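Local coordinates for protein endoglucanase (Clostridium thermocellum, PDB 2C4X) that probably hydrolyses cellulose as a cellulosomal endoglucanase, the piece described being its C-terminal PKD domain and the CBM44 carbohydrate-binding module, which recognises beta-glucan chains and xyloglucan, at residues 21-26 and 94-99; 46-51 and 63-68; 130-135 and 247-252. The protein carries 1 engineered substitution. All blocks are in the same frame, centred on the assembly; numbering follows the deposited sequence.

How the interactions relate
The three contacts run from the PKD domain into the carbohydrate-binding module of this all-beta, two-domain piece. Interaction 1 opens first, pairing the 21-26 loop with the chain that leaves strand 84-93. Interaction 2 lies between its two segments in sequence: residues 46-51, at the end of strand 41-47, meet the loop before strand 69-79 within the PKD domain. The two touch, their centres about 12 Å apart, through Asp24 N and Tyr65 O and through Thr23 packing on residues 66-68. Interaction 3 follows in the module, about 15 Å from interaction 1 between centres. Asp99 of 94-99 shares its calcium ion with Lys133 and Asp248, so the interdomain connection is tied to the module by metal.

Interaction 1: residues 21-26 and 94-99; sequences PVTDEN and TSATGD. With CA (calcium ion), chain C.
Thr94 and Pro21 open the pairing: Thr94 N gives its hydrogen to Pro21 O at 3.2 Å, nearly straight and in the carbonyl plane. Thr94 O then takes the backbone N of Thr23 at 2.9 Å, so both backbone groups of Thr94 are used and the two chains form a single beta bridge centred on Val22 and Thr94. The same Thr94 O lies 3.1 Å from Val22 CA, a CA-H...O contact beside the stronger bond. One step on, Thr23 OG1 accepts from Ala96 N at 3.1 Å; a first torsion of 52° sets this hydroxyl between its own backbone N and carbonyl carbon, which lets it reach across.

The bridge sits where strand 84-93 of the PKD domain gives way to the connection into the carbohydrate-binding module, and it holds that exit against a type II beta turn running from Val22 to Glu25. In the turn Glu25 N bonds to Val22 O, while Glu25 OE1 reaches back to accept from Val22 N at 2.9 Å, met nearly along its C-O axis. Apolar contact is modest: Val22 CG2 lies 3.9 Å from Ala96 CB. Val22 CG1 packs against Thr94 OG1, which is hydrogen-bonded to a water whose link to Pro21 O is weak.

Past the bridge, Ser95 OG donates to Thr97 O, in the carbonyl plane, within 94-99. Asp99 ends the segment in the module's calcium site: Asp99 OD2 binds the calcium ion at 2.5 Å, and OD1 is hydrogen-bonded to Ser101 OG.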
# COMPACT_ATOMS: atom_id res chain seq x y z
N PRO A 21 6.06 2.09 -11.68
CA PRO A 21 7.31 1.35 -11.93
C PRO A 21 7.85 0.62 -10.69
O PRO A 21 7.52 0.97 -9.56
CB PRO A 21 8.29 2.46 -12.34
CG PRO A 21 7.77 3.67 -11.62
CD PRO A 21 6.29 3.55 -11.68
N VAL A 22 8.68 -0.40 -10.92
CA VAL A 22 9.44 -0.99 -9.84
C VAL A 22 10.91 -0.53 -9.93
O VAL A 22 11.32 0.12 -10.91
CB VAL A 22 9.31 -2.55 -9.77
CG1 VAL A 22 7.85 -2.96 -9.59
CG2 VAL A 22 9.91 -3.22 -11.00
N THR A 23 11.68 -0.84 -8.90
CA THR A 23 13.08 -0.47 -8.89
C THR A 23 13.78 -1.11 -10.08
O THR A 23 13.50 -2.28 -10.43
CB THR A 23 13.78 -0.82 -7.57
OG1 THR A 23 13.55 -2.20 -7.24
CG2 THR A 23 13.24 0.05 -6.45
N ASP A 24 14.65 -0.31 -10.71
CA ASP A 24 15.49 -0.70 -11.83
C ASP A 24 14.72 -1.01 -13.13
O ASP A 24 15.26 -1.58 -14.07
CB ASP A 24 16.45 -1.83 -11.43
CG ASP A 24 17.56 -1.34 -10.49
OD1 ASP A 24 18.30 -0.36 -10.84
OD2 ASP A 24 17.70 -1.93 -9.39
N GLU A 25 13.45 -0.61 -13.17
CA GLU A 25 12.65 -0.70 -14.38
C GLU A 25 12.73 0.65 -15.10
O GLU A 25 12.66 1.70 -14.46
CB GLU A 25 11.19 -1.01 -14.03
CG GLU A 25 10.24 -1.00 -15.21
CD GLU A 25 8.84 -1.42 -14.86
OE1 GLU A 25 8.43 -1.27 -13.69
OE2 GLU A 25 8.13 -1.90 -15.77
N ASN A 26 12.88 0.61 -16.42
CA ASN A 26 12.87 1.85 -17.20
C ASN A 26 11.52 2.55 -17.18
O ASN A 26 10.47 1.92 -17.41
CB ASN A 26 13.28 1.61 -18.64
CG ASN A 26 14.77 1.53 -18.80
OD1 ASN A 26 15.43 2.51 -19.13
ND2 ASN A 26 15.32 0.37 -18.53
N THR A 94 8.10 1.10 -6.44
CA THR A 94 8.00 0.02 -5.46
C THR A 94 9.12 -0.98 -5.71
O THR A 94 9.72 -1.00 -6.80
CB THR A 94 6.61 -0.68 -5.49
OG1 THR A 94 6.42 -1.33 -6.75
CG2 THR A 94 5.47 0.32 -5.27
N SER A 95 9.41 -1.79 -4.70
CA SER A 95 10.51 -2.75 -4.77
C SER A 95 10.24 -3.83 -5.83
O SER A 95 9.14 -4.36 -5.91
CB SER A 95 10.70 -3.40 -3.40
OG SER A 95 12.01 -3.93 -3.29
N ALA A 96 11.25 -4.14 -6.64
CA ALA A 96 11.12 -5.17 -7.69
C ALA A 96 10.98 -6.55 -7.09
O ALA A 96 10.22 -7.38 -7.61
CB ALA A 96 12.30 -5.13 -8.65
N THR A 97 11.71 -6.80 -6.01
CA THR A 97 11.65 -8.07 -5.28
C THR A 97 11.64 -7.75 -3.80
O THR A 97 11.94 -6.63 -3.39
CB THR A 97 12.87 -8.98 -5.59
OG1 THR A 97 14.09 -8.32 -5.21
CG2 THR A 97 12.94 -9.35 -7.07
N GLY A 98 11.30 -8.74 -2.98
CA GLY A 98 11.26 -8.54 -1.54
C GLY A 98 10.04 -7.78 -1.05
O GLY A 98 9.19 -7.37 -1.84
N ASP A 99 9.98 -7.58 0.26
CA ASP A 99 8.83 -6.98 0.92
C ASP A 99 9.34 -6.32 2.20
O ASP A 99 9.71 -7.02 3.15
CB ASP A 99 7.79 -8.06 1.23
CG ASP A 99 6.50 -7.52 1.84
OD1 ASP A 99 6.40 -6.31 2.15
OD2 ASP A 99 5.58 -8.34 2.02
CA CA C . 5.31 -10.82 1.94
O HOH W 1 4.75 -0.75 -8.74

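Interaction 2: residues 46-51 and 63-68; sequences WDFGDG and YKYKNP
Phe48 and Tyr63 lie face to face, in a contact that joins the end of strand 41-47 to the loop between strands 60-63 and 69-79 of the PKD beta-sandwich. Their planes are only 2° apart and their centroids 3.9 Å, with Tyr63 CD1 over the centre of the Phe48 ring and Phe48 CG over that of Tyr63. Tyr63 CG is anti to its backbone N (chi1 -164°), which sends the ring out over Phe48. Two CH-pi contacts belong to the same overlap: Phe48 CB rests over the Tyr63 face, and Tyr63 CB over the Phe48 face. Tyr63 CE2 in turn sits above the ring of Tyr65, which stacks with Tyr71 and packs on strand 84-93.

Two phenol hydroxyls make the polar links. Tyr65 OH donates to Phe48 O at 2.7 Å, in the carbonyl plane and on a lone pair, with the carbonyl oxygen at the edge of the tyrosine ring. Tyr63 OH donates to Asp50 OD2 on its syn lone pair, a very short 2.5 Å bond, while the carboxylate plane stands 70° from the ring. Asp47 OD1 takes Gly49 N in an Asx turn.

A water donates to Asp50 OD2 at 2.5 Å and accepts from Lys66 N at 3.2 Å.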
# COMPACT_ATOMS: atom_id res chain seq x y z
N TRP A 46 15.69 17.90 -16.52
CA TRP A 46 14.95 17.01 -15.63
C TRP A 46 15.66 16.86 -14.29
O TRP A 46 16.88 16.67 -14.25
CB TRP A 46 14.85 15.62 -16.24
CG TRP A 46 14.16 15.56 -17.57
CD1 TRP A 46 14.72 15.69 -18.81
CD2 TRP A 46 12.76 15.33 -17.79
NE1 TRP A 46 13.77 15.56 -19.79
CE2 TRP A 46 12.55 15.35 -19.19
CE3 TRP A 46 11.66 15.14 -16.94
CZ2 TRP A 46 11.29 15.15 -19.76
CZ3 TRP A 46 10.41 14.94 -17.50
CH2 TRP A 46 10.23 14.95 -18.91
N ASP A 47 14.88 16.92 -13.20
CA ASP A 47 15.37 16.57 -11.88
C ASP A 47 14.52 15.37 -11.47
O ASP A 47 13.31 15.49 -11.32
CB ASP A 47 15.22 17.75 -10.91
CG ASP A 47 15.73 17.43 -9.50
OD1 ASP A 47 15.61 16.29 -9.03
OD2 ASP A 47 16.25 18.36 -8.85
N PHE A 48 15.17 14.22 -11.30
CA PHE A 48 14.45 12.96 -11.07
C PHE A 48 14.06 12.75 -9.60
O PHE A 48 13.33 11.81 -9.28
CB PHE A 48 15.25 11.79 -11.67
CG PHE A 48 15.41 11.88 -13.16
CD1 PHE A 48 14.32 11.62 -14.00
CD2 PHE A 48 16.63 12.27 -13.72
CE1 PHE A 48 14.45 11.74 -15.38
CE2 PHE A 48 16.76 12.39 -15.11
CZ PHE A 48 15.66 12.11 -15.93
N GLY A 49 14.50 13.67 -8.74
CA GLY A 49 14.14 13.68 -7.33
C GLY A 49 14.96 12.78 -6.42
O GLY A 49 14.69 12.71 -5.22
N ASP A 50 15.96 12.10 -6.97
CA ASP A 50 16.76 11.13 -6.22
C ASP A 50 18.23 11.56 -6.05
O ASP A 50 19.03 10.82 -5.47
CB ASP A 50 16.68 9.75 -6.91
CG ASP A 50 17.28 9.76 -8.33
OD1 ASP A 50 17.61 10.85 -8.87
OD2 ASP A 50 17.43 8.67 -8.92
N GLY A 51 18.58 12.75 -6.55
CA GLY A 51 19.97 13.20 -6.58
C GLY A 51 20.55 13.38 -7.98
O GLY A 51 21.55 14.06 -8.16
N TYR A 63 14.70 6.61 -17.62
CA TYR A 63 15.33 6.66 -16.31
C TYR A 63 14.94 5.45 -15.44
O TYR A 63 13.84 4.92 -15.57
CB TYR A 63 14.95 7.98 -15.59
CG TYR A 63 15.85 8.27 -14.42
CD1 TYR A 63 17.16 8.69 -14.63
CD2 TYR A 63 15.41 8.07 -13.11
CE1 TYR A 63 18.01 8.93 -13.57
CE2 TYR A 63 16.26 8.31 -12.03
CZ TYR A 63 17.55 8.74 -12.27
OH TYR A 63 18.42 8.97 -11.23
N LYS A 64 15.86 5.04 -14.56
CA LYS A 64 15.64 3.93 -13.63
C LYS A 64 15.92 4.39 -12.20
O LYS A 64 16.93 5.05 -11.95
CB LYS A 64 16.59 2.77 -13.94
CG LYS A 64 16.44 2.17 -15.32
CD LYS A 64 17.47 1.07 -15.57
CE LYS A 64 18.71 1.62 -16.23
NZ LYS A 64 19.68 0.53 -16.64
N TYR A 65 15.03 4.05 -11.27
CA TYR A 65 15.25 4.34 -9.85
C TYR A 65 15.76 3.09 -9.15
O TYR A 65 15.23 1.99 -9.35
CB TYR A 65 13.96 4.83 -9.19
CG TYR A 65 13.49 6.18 -9.66
CD1 TYR A 65 13.96 7.35 -9.03
CD2 TYR A 65 12.61 6.31 -10.72
CE1 TYR A 65 13.53 8.61 -9.45
CE2 TYR A 65 12.17 7.57 -11.16
CZ TYR A 65 12.64 8.72 -10.51
OH TYR A 65 12.23 9.96 -10.91
N LYS A 66 16.80 3.25 -8.35
CA LYS A 66 17.40 2.09 -7.71
C LYS A 66 16.69 1.70 -6.43
O LYS A 66 16.66 0.52 -6.08
CB LYS A 66 18.90 2.28 -7.50
CG LYS A 66 19.35 2.67 -6.12
CD LYS A 66 20.80 2.28 -5.93
CE LYS A 66 21.42 3.01 -4.73
NZ LYS A 66 21.42 4.51 -4.89
N ASN A 67 16.12 2.68 -5.73
CA ASN A 67 15.44 2.42 -4.46
C ASN A 67 13.96 2.74 -4.54
O ASN A 67 13.54 3.61 -5.33
CB ASN A 67 16.09 3.22 -3.32
CG ASN A 67 17.50 2.75 -3.01
OD1 ASN A 67 18.44 3.54 -2.97
ND2 ASN A 67 17.64 1.45 -2.80
N PRO A 68 13.14 2.03 -3.74
CA PRO A 68 11.72 2.39 -3.70
C PRO A 68 11.49 3.75 -3.04
O PRO A 68 12.35 4.24 -2.29
CB PRO A 68 11.07 1.26 -2.88
CG PRO A 68 12.17 0.59 -2.16
CD PRO A 68 13.46 0.87 -2.88
O HOH W 2 17.89 6.30 -8.13

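Interaction 3: residues 130-135 and 247-252; sequences KAFKGE and VDAIDW. With CA (calcium ion), chain C.
Asp248 points its carboxylate at the backbone of Phe132 and Lys133, and most of the contact turns on one oxygen. With CG anti to the backbone N (chi1 -167°), the group leaves strand 241-251 for the 130-135 loop, which joins strands 120-127 and 137-145. Asp248 OD2 receives Phe132 N at 3.0 Å on its anti lone pair and Lys133 N at 3.2 Å from the same anti side, but 32° out of the carboxylate plane. The Lys133 bond is nearly straight, the Phe132 bond more bent.

The carboxylate binds the calcium ion through both oxygens, Asp248 OD1 at 2.6 Å and Asp248 OD2 at 2.5 Å, while Lys133 O, a backbone carbonyl, binds it at 2.4 Å. Asp99, Asn104, Glu106 and Arg136 complete this site of the CBM44 beta-sandwich, so the ion gathers the start of the module, the loop and the strand near the C-terminal end.

Alongside the polar cluster, Ala249 CB is met by two side chains from the loop. Phe132 CD2 comes obliquely to within 3.8 Å of Ala249 CB, and Lys133 CE to within 4.1 Å of the same methyl. The lysine chain, bent at chi3 (-67°), brings Lys133 NZ to a water that it donates to at 2.6 Å; the water donates onward to Asp251 OD2, bridging opposite charges that do not touch directly.

Because Asp248 OD2 is gripped by two backbone N-H groups and calcium together, its negative charge is probably well stabilised, and the carboxylate should be held in one orientation as a bidentate ligand.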
# COMPACT_ATOMS: atom_id res chain seq x y z
N LYS A 130 0.49 -18.02 -1.97
CA LYS A 130 0.11 -16.68 -2.40
C LYS A 130 0.80 -15.65 -1.52
O LYS A 130 0.89 -15.82 -0.30
CB LYS A 130 -1.41 -16.48 -2.30
CG LYS A 130 -2.24 -17.30 -3.27
CD LYS A 130 -3.71 -16.88 -3.23
CE LYS A 130 -4.61 -17.98 -3.82
NZ LYS A 130 -4.33 -18.25 -5.27
N ALA A 131 1.27 -14.57 -2.14
CA ALA A 131 1.81 -13.43 -1.41
C ALA A 131 1.44 -12.17 -2.16
O ALA A 131 1.25 -12.20 -3.38
CB ALA A 131 3.31 -13.54 -1.26
N PHE A 132 1.32 -11.06 -1.43
CA PHE A 132 1.05 -9.77 -2.06
C PHE A 132 2.36 -9.12 -2.52
O PHE A 132 2.44 -8.54 -3.60
CB PHE A 132 0.27 -8.82 -1.13
CG PHE A 132 0.00 -7.48 -1.74
CD1 PHE A 132 -1.00 -7.32 -2.70
CD2 PHE A 132 0.78 -6.38 -1.39
CE1 PHE A 132 -1.23 -6.08 -3.29
CE2 PHE A 132 0.57 -5.13 -1.99
CZ PHE A 132 -0.45 -4.98 -2.93
N LYS A 133 3.38 -9.22 -1.67
CA LYS A 133 4.73 -8.76 -1.99
C LYS A 133 5.73 -9.76 -1.47
O LYS A 133 5.53 -10.35 -0.40
CB LYS A 133 5.01 -7.40 -1.35
CG LYS A 133 4.69 -6.21 -2.22
CD LYS A 133 5.40 -4.96 -1.70
CE LYS A 133 4.86 -4.51 -0.34
NZ LYS A 133 5.44 -3.19 0.06
N GLY A 134 6.82 -9.95 -2.21
CA GLY A 134 7.84 -10.90 -1.82
C GLY A 134 7.37 -12.30 -2.12
O GLY A 134 6.47 -12.51 -2.94
N GLU A 135 7.97 -13.28 -1.44
CA GLU A 135 7.67 -14.67 -1.72
C GLU A 135 6.68 -15.28 -0.73
O GLU A 135 6.11 -16.34 -1.00
CB GLU A 135 8.96 -15.48 -1.80
CG GLU A 135 9.86 -15.11 -2.99
CD GLU A 135 11.28 -15.59 -2.83
OE1 GLU A 135 11.74 -15.73 -1.67
OE2 GLU A 135 11.96 -15.84 -3.85
N VAL A 247 -3.16 -13.24 3.87
CA VAL A 247 -2.85 -11.94 4.47
C VAL A 247 -1.36 -11.68 4.32
O VAL A 247 -0.54 -12.53 4.63
CB VAL A 247 -3.22 -11.89 5.98
CG1 VAL A 247 -2.91 -10.51 6.56
CG2 VAL A 247 -4.69 -12.26 6.21
N ASP A 248 -1.02 -10.48 3.85
CA ASP A 248 0.39 -10.14 3.63
C ASP A 248 0.57 -8.65 3.61
O ASP A 248 -0.39 -7.91 3.38
CB ASP A 248 0.91 -10.73 2.31
CG ASP A 248 2.42 -10.68 2.20
OD1 ASP A 248 3.11 -10.59 3.25
OD2 ASP A 248 2.96 -10.74 1.06
N ALA A 249 1.81 -8.22 3.86
CA ALA A 249 2.25 -6.85 3.62
C ALA A 249 1.42 -5.82 4.39
O ALA A 249 1.01 -4.79 3.83
CB ALA A 249 2.29 -6.54 2.12
N ILE A 250 1.16 -6.11 5.66
CA ILE A 250 0.57 -5.12 6.57
C ILE A 250 1.63 -4.06 6.84
O ILE A 250 2.76 -4.38 7.24
CB ILE A 250 0.06 -5.75 7.89
CG1 ILE A 250 -0.90 -6.90 7.59
CG2 ILE A 250 -0.63 -4.69 8.75
CD1 ILE A 250 -1.22 -7.77 8.80
N ASP A 251 1.28 -2.81 6.60
CA ASP A 251 2.27 -1.75 6.54
C ASP A 251 1.76 -0.41 7.07
O ASP A 251 0.56 -0.12 6.99
CB ASP A 251 2.76 -1.58 5.09
CG ASP A 251 4.17 -1.03 5.01
OD1 ASP A 251 4.88 -1.02 6.04
OD2 ASP A 251 4.57 -0.61 3.90
N TRP A 252 2.68 0.38 7.60
CA TRP A 252 2.40 1.75 8.03
C TRP A 252 3.71 2.52 8.09
O TRP A 252 4.79 1.94 7.97
CB TRP A 252 1.66 1.79 9.38
CG TRP A 252 2.43 1.18 10.51
CD1 TRP A 252 3.38 1.79 11.29
CD2 TRP A 252 2.33 -0.17 10.99
NE1 TRP A 252 3.87 0.91 12.22
CE2 TRP A 252 3.24 -0.30 12.06
CE3 TRP A 252 1.54 -1.27 10.63
CZ2 TRP A 252 3.40 -1.50 12.77
CZ3 TRP A 252 1.70 -2.47 11.33
CH2 TRP A 252 2.62 -2.57 12.39
CA CA C . 5.31 -10.82 1.94
O HOH W 3 3.86 -2.21 1.85